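Local coordinates for protein ribulose bisphosphate carboxylase (Pyrococcus horikoshii, PDB 2D69) that probably catalyses the addition of carbon dioxide and water to ribulose 1,5-bisphosphate, giving two molecules of 3-phosphoglycerate, in an archaeal AMP degradation pathway, at residues N35-S38 and P39-A43; E172-Y175 and E176-G180; V231-M234 and E235-E239; G321-E324 and E325-I329. All coordinates share one frame; numbering follows the deposited sequence.

Contact 1: residues N35-S38 and P39-A43; sequences NGVS and PEEAA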
loop_
_atom_site.group_PDB
_atom_site.type_symbol
_atom_site.label_atom_id
_atom_site.label_comp_id
_atom_site.label_asym_id
_atom_site.label_seq_id
_atom_site.Cartn_x
_atom_site.Cartn_y
_atom_site.Cartn_z
ATOM N N ASN A 35 17.614 -6.865 -55.329
ATOM C CA ASN A 35 16.800 -6.256 -56.357
ATOM C C ASN A 35 17.505 -5.031 -56.892
ATOM O O ASN A 35 17.437 -3.980 -56.303
ATOM C CB ASN A 35 15.406 -5.886 -55.832
ATOM C CG ASN A 35 14.595 -5.113 -56.859
ATOM O OD1 ASN A 35 14.045 -4.064 -56.570
ATOM N ND2 ASN A 35 14.575 -5.610 -58.084
ATOM N N GLY A 36 18.202 -5.171 -58.008
ATOM C CA GLY A 36 18.856 -4.027 -58.615
ATOM C C GLY A 36 20.203 -3.659 -58.011
ATOM O O GLY A 36 20.841 -2.699 -58.510
ATOM N N VAL A 37 20.661 -4.432 -56.997
ATOM C CA VAL A 37 21.996 -4.288 -56.402
ATOM C C VAL A 37 22.763 -5.619 -56.264
ATOM O O VAL A 37 22.173 -6.692 -56.296
ATOM C CB VAL A 37 21.938 -3.638 -55.030
ATOM C CG1 VAL A 37 21.206 -2.329 -55.101
ATOM C CG2 VAL A 37 21.285 -4.585 -53.972
ATOM N N SER A 38 24.088 -5.529 -56.153
ATOM C CA SER A 38 24.962 -6.724 -56.088
ATOM C C SER A 38 24.628 -7.502 -54.842
ATOM O O SER A 38 24.091 -6.931 -53.908
ATOM C CB SER A 38 26.452 -6.337 -56.084
ATOM O OG SER A 38 26.823 -5.769 -54.846
ATOM N N PRO A 39 24.924 -8.793 -54.782
ATOM C CA PRO A 39 24.645 -9.552 -53.542
ATOM C C PRO A 39 25.401 -8.985 -52.309
ATOM O O PRO A 39 24.839 -8.917 -51.206
ATOM C CB PRO A 39 25.077 -10.986 -53.872
ATOM C CG PRO A 39 25.322 -11.017 -55.438
ATOM C CD PRO A 39 25.472 -9.623 -55.872
ATOM N N GLU A 40 26.648 -8.577 -52.524
ATOM C CA GLU A 40 27.446 -7.845 -51.538
ATOM C C GLU A 40 26.737 -6.604 -50.960
ATOM O O GLU A 40 26.694 -6.399 -49.745
ATOM C CB GLU A 40 28.767 -7.418 -52.177
ATOM C CG GLU A 40 29.745 -8.553 -52.460
ATOM C CD GLU A 40 29.450 -9.365 -53.746
ATOM O OE1 GLU A 40 29.981 -10.507 -53.837
ATOM O OE2 GLU A 40 28.701 -8.892 -54.667
ATOM N N GLU A 41 26.179 -5.782 -51.842
ATOM C CA GLU A 41 25.519 -4.548 -51.443
ATOM C C GLU A 41 24.257 -4.859 -50.691
ATOM O O GLU A 41 24.022 -4.325 -49.603
ATOM C CB GLU A 41 25.235 -3.622 -52.651
ATOM C CG GLU A 41 25.344 -2.150 -52.222
ATOM C CD GLU A 41 24.708 -1.169 -53.182
ATOM O OE1 GLU A 41 23.551 -0.782 -52.932
ATOM O OE2 GLU A 41 25.377 -0.778 -54.160
ATOM N N ALA A 42 23.463 -5.775 -51.216
ATOM C CA ALA A 42 22.285 -6.227 -50.489
ATOM C C ALA A 42 22.680 -6.670 -49.080
ATOM O O ALA A 42 22.079 -6.219 -48.126
ATOM C CB ALA A 42 21.578 -7.381 -51.239
ATOM N N ALA A 43 23.681 -7.544 -48.960
ATOM C CA ALA A 43 24.085 -8.078 -47.660
ATOM C C ALA A 43 24.529 -6.932 -46.700
ATOM O O ALA A 43 24.144 -6.899 -45.527
ATOM C CB ALA A 43 25.178 -9.111 -47.858
#
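Ser38 caps the start of helix 39-49, where the chain arrives from strand 26-34, and Glu41 and Ala42 are the residues it holds. Pro39 follows the N-cap as the first helical residue. A proline suits this first turn, where a backbone N-H is not needed. Glu40 comes next. Its chain bends at chi2 (80°), which brings OE2 back to 3.6 Å from Ser38 OG. Glu41 supplies the donor of the cap. Its backbone N donates to Ser38 OG at 3.1 Å, with an N-H...O angle of 155°. The hydroxyl can reach it because OG sits between the serine's own N and carbonyl carbon (chi1 72°). Replacing Ser38 by alanine removes OG, and the Glu41 N-H would probably be left without its side-chain acceptor. The Glu41 side chain crosses Val37 at about a right angle and sets OE1 3.5 Å from Val37 CG1. The same OE1 forms a salt bridge with Arg45, one turn on. Ala42 N gives a straight 3.0 Å bond to Ser38 O, and Ala42 CB meets Val37 CG2 at 3.9 Å. The chemistry is that of a serine N-cap: one residue satisfies two first-turn N-H groups, one through its hydroxyl and one through its carbonyl.

Contact 2: residues E172-Y175 and E176-G180; sequences EIAY and ELWSG
Tyr175 and Ser179 set the main geometry. The serine hydroxyl stands over the centre of the tyrosine ring, with Ser179 OG 3.5 Å from Tyr175 CZ. The ring is placed there with CG anti to the tyrosine N (chi1 -176°). Ser179 OG donates its proton to Tyr175 O at 2.6 Å, so its oxygen, not an O-H bond, probably faces the ring. Ser179 N also donates to Tyr175 O. The two donors come from opposite faces of the carbonyl plane, tilted 28° for OG and 33° for N. Glu176 meets the same ring at its edge, in plane, with Glu176 OE1 3.8 Å from Tyr175 CD1. A water links this OE1 to Glu172 O, donating to both. Ile173 and Leu177 cross obliquely, Ile173 CG1 to Leu177 CD1 at 3.9 Å. Ala174 CB touches Trp178 CZ3 at 3.8 Å. The polar ends have further partners: Glu176 OE2 a salt bridge with Arg383, Tyr175 OH the carboxylate of Glu216, Trp178 NE1 the backbone O of Glu222. Helix 167-179 joins barrel strands 154-157 and 184-186 in a beta-alpha-beta unit; Ala174, Leu177 and Trp178 pack on Leu185 of the second strand, and Trp59 of the second subunit packs on Glu172, Ile173 and Glu176. Tyr175, Glu176 and Ser179 carry the polar contacts, and the Tyr175 carbonyl is gripped twice by one serine.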
loop_
_atom_site.group_PDB
_atom_site.type_symbol
_atom_site.label_atom_id
_atom_site.label_comp_id
_atom_site.label_asym_id
_atom_site.label_seq_id
_atom_site.Cartn_x
_atom_site.Cartn_y
_atom_site.Cartn_z
ATOM N N GLU A 172 -18.958 -30.256 -18.905
ATOM C CA GLU A 172 -19.426 -31.627 -19.216
ATOM C C GLU A 172 -18.526 -32.290 -20.240
ATOM O O GLU A 172 -18.192 -33.456 -20.125
ATOM C CB GLU A 172 -20.899 -31.643 -19.684
ATOM C CG GLU A 172 -21.847 -31.214 -18.567
ATOM C CD GLU A 172 -23.334 -31.077 -18.975
ATOM O OE1 GLU A 172 -23.674 -30.812 -20.171
ATOM O OE2 GLU A 172 -24.167 -31.210 -18.056
ATOM N N ILE A 173 -18.147 -31.553 -21.265
ATOM C CA ILE A 173 -17.218 -32.120 -22.206
ATOM C C ILE A 173 -15.866 -32.377 -21.567
ATOM O O ILE A 173 -15.283 -33.447 -21.782
ATOM C CB ILE A 173 -17.175 -31.327 -23.527
ATOM C CG1 ILE A 173 -16.282 -32.040 -24.527
ATOM C CG2 ILE A 173 -16.778 -29.890 -23.344
ATOM C CD1 ILE A 173 -16.820 -33.411 -24.903
ATOM N N ALA A 174 -15.382 -31.452 -20.732
ATOM C CA ALA A 174 -14.120 -31.642 -20.030
ATOM C C ALA A 174 -14.128 -32.896 -19.203
ATOM O O ALA A 174 -13.154 -33.605 -19.177
ATOM C CB ALA A 174 -13.842 -30.463 -19.119
ATOM N N TYR A 175 -15.214 -33.137 -18.481
ATOM C CA TYR A 175 -15.324 -34.351 -17.621
ATOM C C TYR A 175 -15.138 -35.606 -18.453
ATOM O O TYR A 175 -14.460 -36.534 -18.026
ATOM C CB TYR A 175 -16.678 -34.410 -16.941
ATOM C CG TYR A 175 -16.811 -35.554 -15.991
ATOM C CD1 TYR A 175 -17.426 -36.717 -16.379
ATOM C CD2 TYR A 175 -16.212 -35.510 -14.737
ATOM C CE1 TYR A 175 -17.578 -37.774 -15.499
ATOM C CE2 TYR A 175 -16.299 -36.572 -13.866
ATOM C CZ TYR A 175 -16.986 -37.700 -14.259
ATOM O OH TYR A 175 -17.083 -38.775 -13.435
ATOM N N GLU A 176 -15.784 -35.634 -19.611
ATOM C CA GLU A 176 -15.661 -36.747 -20.526
ATOM C C GLU A 176 -14.233 -36.980 -21.000
ATOM O O GLU A 176 -13.729 -38.105 -20.968
ATOM C CB GLU A 176 -16.590 -36.555 -21.765
ATOM C CG GLU A 176 -18.092 -36.624 -21.498
ATOM C CD GLU A 176 -18.515 -37.892 -20.767
ATOM O OE1 GLU A 176 -19.027 -37.811 -19.628
ATOM O OE2 GLU A 176 -18.358 -38.971 -21.364
ATOM N N LEU A 177 -13.585 -35.909 -21.416
ATOM C CA LEU A 177 -12.261 -36.012 -22.035
ATOM C C LEU A 177 -11.207 -36.450 -21.067
ATOM O O LEU A 177 -10.444 -37.395 -21.345
ATOM C CB LEU A 177 -11.861 -34.680 -22.637
ATOM C CG LEU A 177 -12.706 -34.257 -23.829
ATOM C CD1 LEU A 177 -12.497 -32.818 -24.158
ATOM C CD2 LEU A 177 -12.338 -35.066 -25.017
ATOM N N TRP A 178 -11.190 -35.777 -19.919
ATOM C CA TRP A 178 -10.298 -36.114 -18.804
ATOM C C TRP A 178 -10.571 -37.529 -18.278
ATOM O O TRP A 178 -9.639 -38.318 -18.157
ATOM C CB TRP A 178 -10.447 -35.086 -17.652
ATOM C CG TRP A 178 -9.698 -33.768 -17.795
ATOM C CD1 TRP A 178 -8.506 -33.565 -18.398
ATOM C CD2 TRP A 178 -10.113 -32.492 -17.301
ATOM N NE1 TRP A 178 -8.120 -32.256 -18.265
ATOM C CE2 TRP A 178 -9.085 -31.577 -17.583
ATOM C CE3 TRP A 178 -11.219 -32.043 -16.568
ATOM C CZ2 TRP A 178 -9.166 -30.247 -17.237
ATOM C CZ3 TRP A 178 -11.307 -30.755 -16.258
ATOM C CH2 TRP A 178 -10.288 -29.845 -16.594
ATOM N N SER A 179 -11.830 -37.855 -17.970
ATOM C CA SER A 179 -12.202 -39.189 -17.468
ATOM C C SER A 179 -11.815 -40.358 -18.398
ATOM O O SER A 179 -11.499 -41.455 -17.940
ATOM C CB SER A 179 -13.715 -39.280 -17.143
ATOM O OG SER A 179 -14.091 -38.351 -16.148
ATOM N N GLY A 180 -11.842 -40.124 -19.693
ATOM C CA GLY A 180 -11.500 -41.158 -20.642
ATOM C C GLY A 180 -10.008 -41.327 -20.842
ATOM O O GLY A 180 -9.585 -42.280 -21.494
HETATM O O HOH W 1 -19.960 -35.156 -18.832
#

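Contact 3: residues V231-M234 and E235-E239; sequences VNIM and EKRAE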
loop_
_atom_site.group_PDB
_atom_site.type_symbol
_atom_site.label_atom_id
_atom_site.label_comp_id
_atom_site.label_asym_id
_atom_site.label_seq_id
_atom_site.Cartn_x
_atom_site.Cartn_y
_atom_site.Cartn_z
ATOM N N VAL A 231 -2.316 -7.138 -21.886
ATOM C CA VAL A 231 -1.394 -7.751 -20.926
ATOM C C VAL A 231 -1.908 -7.751 -19.480
ATOM O O VAL A 231 -1.719 -8.721 -18.754
ATOM C CB VAL A 231 0.040 -7.132 -20.844
ATOM C CG1 VAL A 231 1.039 -8.270 -20.745
ATOM C CG2 VAL A 231 0.368 -6.286 -21.952
ATOM N N ASN A 232 -2.506 -6.653 -19.047
ATOM C CA ASN A 232 -3.014 -6.589 -17.696
ATOM C C ASN A 232 -4.063 -7.661 -17.445
ATOM O O ASN A 232 -4.095 -8.288 -16.371
ATOM C CB ASN A 232 -3.552 -5.193 -17.343
ATOM C CG ASN A 232 -4.698 -4.759 -18.229
ATOM O OD1 ASN A 232 -5.753 -4.450 -17.728
ATOM N ND2 ASN A 232 -4.514 -4.784 -19.540
ATOM N N ILE A 233 -4.927 -7.859 -18.437
ATOM C CA ILE A 233 -5.949 -8.887 -18.370
ATOM C C ILE A 233 -5.282 -10.261 -18.298
ATOM O O ILE A 233 -5.708 -11.072 -17.501
ATOM C CB ILE A 233 -6.911 -8.859 -19.631
ATOM C CG1 ILE A 233 -7.547 -7.470 -19.854
ATOM C CG2 ILE A 233 -7.943 -9.998 -19.550
ATOM C CD1 ILE A 233 -8.159 -6.846 -18.718
ATOM N N MET A 234 -4.256 -10.517 -19.130
ATOM C CA MET A 234 -3.591 -11.833 -19.145
ATOM C C MET A 234 -3.012 -12.087 -17.759
ATOM O O MET A 234 -3.125 -13.189 -17.257
ATOM C CB MET A 234 -2.409 -11.948 -20.120
ATOM C CG MET A 234 -2.708 -11.852 -21.545
ATOM S SD MET A 234 -1.522 -12.895 -22.509
ATOM C CE MET A 234 -0.336 -11.614 -22.654
ATOM N N GLU A 235 -2.411 -11.045 -17.153
ATOM C CA GLU A 235 -1.849 -11.161 -15.821
ATOM C C GLU A 235 -2.881 -11.504 -14.789
ATOM O O GLU A 235 -2.636 -12.426 -13.986
ATOM C CB GLU A 235 -1.094 -9.892 -15.394
ATOM C CG GLU A 235 -0.672 -9.850 -13.938
ATOM C CD GLU A 235 0.395 -8.791 -13.640
ATOM O OE1 GLU A 235 0.544 -7.812 -14.397
ATOM O OE2 GLU A 235 1.144 -8.955 -12.668
ATOM N N LYS A 236 -3.999 -10.797 -14.769
ATOM C CA LYS A 236 -5.088 -11.095 -13.806
ATOM C C LYS A 236 -5.610 -12.532 -14.001
ATOM O O LYS A 236 -5.915 -13.235 -13.056
ATOM C CB LYS A 236 -6.215 -10.062 -13.929
ATOM C CG LYS A 236 -5.880 -8.637 -13.338
ATOM C CD LYS A 236 -6.884 -7.531 -13.811
ATOM C CE LYS A 236 -6.477 -6.049 -13.405
ATOM N NZ LYS A 236 -6.886 -4.977 -14.452
ATOM N N ARG A 237 -5.672 -12.985 -15.254
ATOM C CA ARG A 237 -6.233 -14.310 -15.538
ATOM C C ARG A 237 -5.241 -15.414 -15.082
ATOM O O ARG A 237 -5.638 -16.412 -14.476
ATOM C CB ARG A 237 -6.612 -14.421 -17.012
ATOM C CG ARG A 237 -7.913 -13.686 -17.349
ATOM C CD ARG A 237 -8.314 -13.678 -18.857
ATOM N NE ARG A 237 -9.480 -12.827 -18.956
ATOM C CZ ARG A 237 -10.088 -12.391 -20.060
ATOM N NH1 ARG A 237 -11.098 -11.539 -19.916
ATOM N NH2 ARG A 237 -9.677 -12.727 -21.263
ATOM N N ALA A 238 -3.944 -15.180 -15.308
ATOM C CA ALA A 238 -2.884 -16.074 -14.775
ATOM C C ALA A 238 -2.986 -16.177 -13.277
ATOM O O ALA A 238 -2.975 -17.294 -12.710
ATOM C CB ALA A 238 -1.476 -15.614 -15.238
ATOM N N GLU A 239 -3.211 -15.050 -12.599
ATOM C CA GLU A 239 -3.352 -15.114 -11.122
ATOM C C GLU A 239 -4.566 -15.928 -10.701
ATOM O O GLU A 239 -4.541 -16.736 -9.705
ATOM C CB GLU A 239 -3.460 -13.673 -10.532
ATOM C CG GLU A 239 -2.184 -12.843 -10.663
ATOM C CD GLU A 239 -2.331 -11.376 -10.220
ATOM O OE1 GLU A 239 -3.456 -10.855 -10.192
ATOM O OE2 GLU A 239 -1.319 -10.735 -9.905
#
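Ile233 and Arg237 lie side by side and point the same way, forming the close part of this contact. The CG2 branch of Ile233 sits over the centre of the guanidinium face, 3.3 Å from Arg237 CZ. CG2 can do this because it lies anti to the isoleucine N, while the arginine chain stays extended from CG to NE. The methyl group probably limits the tilt of the flat group on that face. Arg237 NH1 makes a salt bridge with Glu94 of the second subunit. Met234 and Ala238 are buried. Ala238 N bonds Met234 O at 2.9 Å. The methionine chain bends at chi2 and chi3, and the side chain packs on Ala260 and Met264 of helix 258-271. The solvent side is looser. Lys236 is exposed, and its chain runs past the Asn232 backbone, with Lys236 CG 3.5 Å from Asn232 O. Glu235 OE1 is hydrogen-bonded to Tyr263 OH of the same chain. The pairing of each residue with the fourth one on is that of an alpha helix. This amphipathic helix, 231-244, connects strands 222-224 and 248-252 of the alpha/beta barrel.

Contact 4: residues G321-E324 and E325-I329; sequences GNYE and EIKRI
Three backbone bonds tie Asn322, Tyr323 and Glu324 to the residues four places on. Ile326 N donates to Asn322 O at 3.1 Å, Lys327 N to Tyr323 O at 3.0 Å, and Arg328 N to Glu324 O at 3.0 Å. Asn322 is at the N-cap position, and these bonds open helix 323-334. The isoleucine side chain packs against the backbone of Gly321 and Asn322. Ile326 CG1 lies 3.0 Å from Asn322 O, and Ile326 CD1 lies 3.8 Å from Gly321 C, so the branch covers the chain where it enters the helix. With alanine in place of Ile326, CG1 and CD1 are gone, and a gap would probably open beside Gly321 and Asn322 O. An aliphatic chain packs on a ring where Tyr323 and Lys327 run side by side. Lys327 CB lies over one ring face, offset toward the rim. The lysine chain bends at chi2 (64°) and keeps CD 3.9 Å from Tyr323 OH, while NZ goes on to a salt bridge with Asp331. The Tyr323 ring also meets that of Phe363, their planes at about 55°. Arg328 presents a guanidinium face to the backbone O of Glu324, with Arg328 NH2 4.0 Å from that oxygen. The charges are further apart: Glu324 OE1 stays 5.6 Å from Arg328 NH2, probably at most a weak attraction. The helix follows the loop that carries Lys318, the predicted transition-state stabiliser. It crosses from strand 309-311 to strand 344-348 of the barrel, with helix 295-305 on Arg328 and Ile329 and helix 356-363 on Ile326 and Lys327.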
loop_
_atom_site.group_PDB
_atom_site.type_symbol
_atom_site.label_atom_id
_atom_site.label_comp_id
_atom_site.label_asym_id
_atom_site.label_seq_id
_atom_site.Cartn_x
_atom_site.Cartn_y
_atom_site.Cartn_z
ATOM N N GLY A 321 3.197 -31.398 -42.859
ATOM C CA GLY A 321 4.031 -30.265 -43.222
ATOM C C GLY A 321 5.375 -30.889 -43.507
ATOM O O GLY A 321 5.524 -32.113 -43.416
ATOM N N ASN A 322 6.364 -30.080 -43.845
ATOM C CA ASN A 322 7.670 -30.627 -44.190
ATOM C C ASN A 322 8.316 -31.428 -43.037
ATOM O O ASN A 322 8.503 -30.921 -41.922
ATOM C CB ASN A 322 8.589 -29.505 -44.652
ATOM C CG ASN A 322 9.801 -30.016 -45.361
ATOM O OD1 ASN A 322 9.696 -30.759 -46.355
ATOM N ND2 ASN A 322 10.976 -29.624 -44.877
ATOM N N TYR A 323 8.648 -32.683 -43.315
ATOM C CA TYR A 323 9.276 -33.534 -42.323
ATOM C C TYR A 323 10.624 -32.968 -41.876
ATOM O O TYR A 323 10.865 -32.869 -40.692
ATOM C CB TYR A 323 9.477 -34.965 -42.832
ATOM C CG TYR A 323 10.227 -35.779 -41.812
ATOM C CD1 TYR A 323 11.571 -36.116 -41.984
ATOM C CD2 TYR A 323 9.617 -36.131 -40.631
ATOM C CE1 TYR A 323 12.272 -36.831 -41.001
ATOM C CE2 TYR A 323 10.294 -36.843 -39.659
ATOM C CZ TYR A 323 11.621 -37.196 -39.848
ATOM O OH TYR A 323 12.255 -37.899 -38.835
ATOM N N GLU A 324 11.494 -32.636 -42.828
ATOM C CA GLU A 324 12.826 -32.092 -42.526
ATOM C C GLU A 324 12.779 -30.845 -41.607
ATOM O O GLU A 324 13.498 -30.770 -40.609
ATOM C CB GLU A 324 13.558 -31.690 -43.804
ATOM C CG GLU A 324 13.674 -32.773 -44.862
ATOM C CD GLU A 324 14.774 -33.792 -44.571
ATOM O OE1 GLU A 324 15.923 -33.574 -45.052
ATOM O OE2 GLU A 324 14.478 -34.824 -43.891
ATOM N N GLU A 325 11.951 -29.872 -41.976
ATOM C CA GLU A 325 11.830 -28.615 -41.218
ATOM C C GLU A 325 11.311 -28.889 -39.816
ATOM O O GLU A 325 11.807 -28.341 -38.860
ATOM C CB GLU A 325 10.878 -27.614 -41.917
ATOM C CG GLU A 325 10.582 -26.352 -41.086
ATOM C CD GLU A 325 9.824 -25.259 -41.851
ATOM O OE1 GLU A 325 8.893 -25.603 -42.634
ATOM O OE2 GLU A 325 10.158 -24.053 -41.666
ATOM N N ILE A 326 10.307 -29.741 -39.698
ATOM C CA ILE A 326 9.671 -29.960 -38.430
ATOM C C ILE A 326 10.602 -30.669 -37.478
ATOM O O ILE A 326 10.702 -30.286 -36.297
ATOM C CB ILE A 326 8.390 -30.730 -38.591
ATOM C CG1 ILE A 326 7.369 -29.830 -39.310
ATOM C CG2 ILE A 326 7.845 -31.165 -37.191
ATOM C CD1 ILE A 326 6.137 -30.572 -39.749
ATOM N N LYS A 327 11.272 -31.691 -38.000
ATOM C CA LYS A 327 12.236 -32.446 -37.229
ATOM C C LYS A 327 13.393 -31.532 -36.761
ATOM O O LYS A 327 13.881 -31.704 -35.677
ATOM C CB LYS A 327 12.778 -33.628 -38.041
ATOM C CG LYS A 327 13.671 -34.561 -37.212
ATOM C CD LYS A 327 12.859 -35.242 -36.047
ATOM C CE LYS A 327 13.618 -36.440 -35.401
ATOM N NZ LYS A 327 14.953 -36.033 -34.815
ATOM N N ARG A 328 13.815 -30.572 -37.582
ATOM C CA ARG A 328 14.836 -29.619 -37.191
ATOM C C ARG A 328 14.346 -28.797 -35.973
ATOM O O ARG A 328 15.062 -28.668 -34.969
ATOM C CB ARG A 328 15.200 -28.688 -38.361
ATOM C CG ARG A 328 16.396 -27.743 -38.101
ATOM C CD ARG A 328 16.722 -26.738 -39.244
ATOM N NE ARG A 328 16.302 -27.277 -40.536
ATOM C CZ ARG A 328 16.941 -28.236 -41.216
ATOM N NH1 ARG A 328 18.074 -28.756 -40.741
ATOM N NH2 ARG A 328 16.455 -28.669 -42.389
ATOM N N ILE A 329 13.119 -28.295 -36.054
ATOM C CA ILE A 329 12.580 -27.504 -34.973
ATOM C C ILE A 329 12.499 -28.307 -33.687
ATOM O O ILE A 329 12.918 -27.805 -32.632
ATOM C CB ILE A 329 11.246 -26.903 -35.334
ATOM C CG1 ILE A 329 11.452 -25.943 -36.513
ATOM C CG2 ILE A 329 10.666 -26.122 -34.138
ATOM C CD1 ILE A 329 10.219 -25.566 -37.246
#

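All four contacts are local, set along or at the start of a helix, and none touches another. Contact 1 stands apart in the N-terminal domain, its centre about 58 Å from that of contact 2. Contacts 2, 3 and 4 belong to three different outer helices of the catalytic barrel. Contacts 1 and 4 are surface contacts at helix starts; contact 1 has a side-chain capping bond, contact 4 an N-cap position. Contacts 2 and 3 are partly buried, and both meet the second subunit. Contact 2 lies late in its helix, contact 3 in the first turns. Their chemistry shifts to side-chain atoms set over flat groups, with a charge pair within the barrel in contact 2 and one to the second subunit in contact 3.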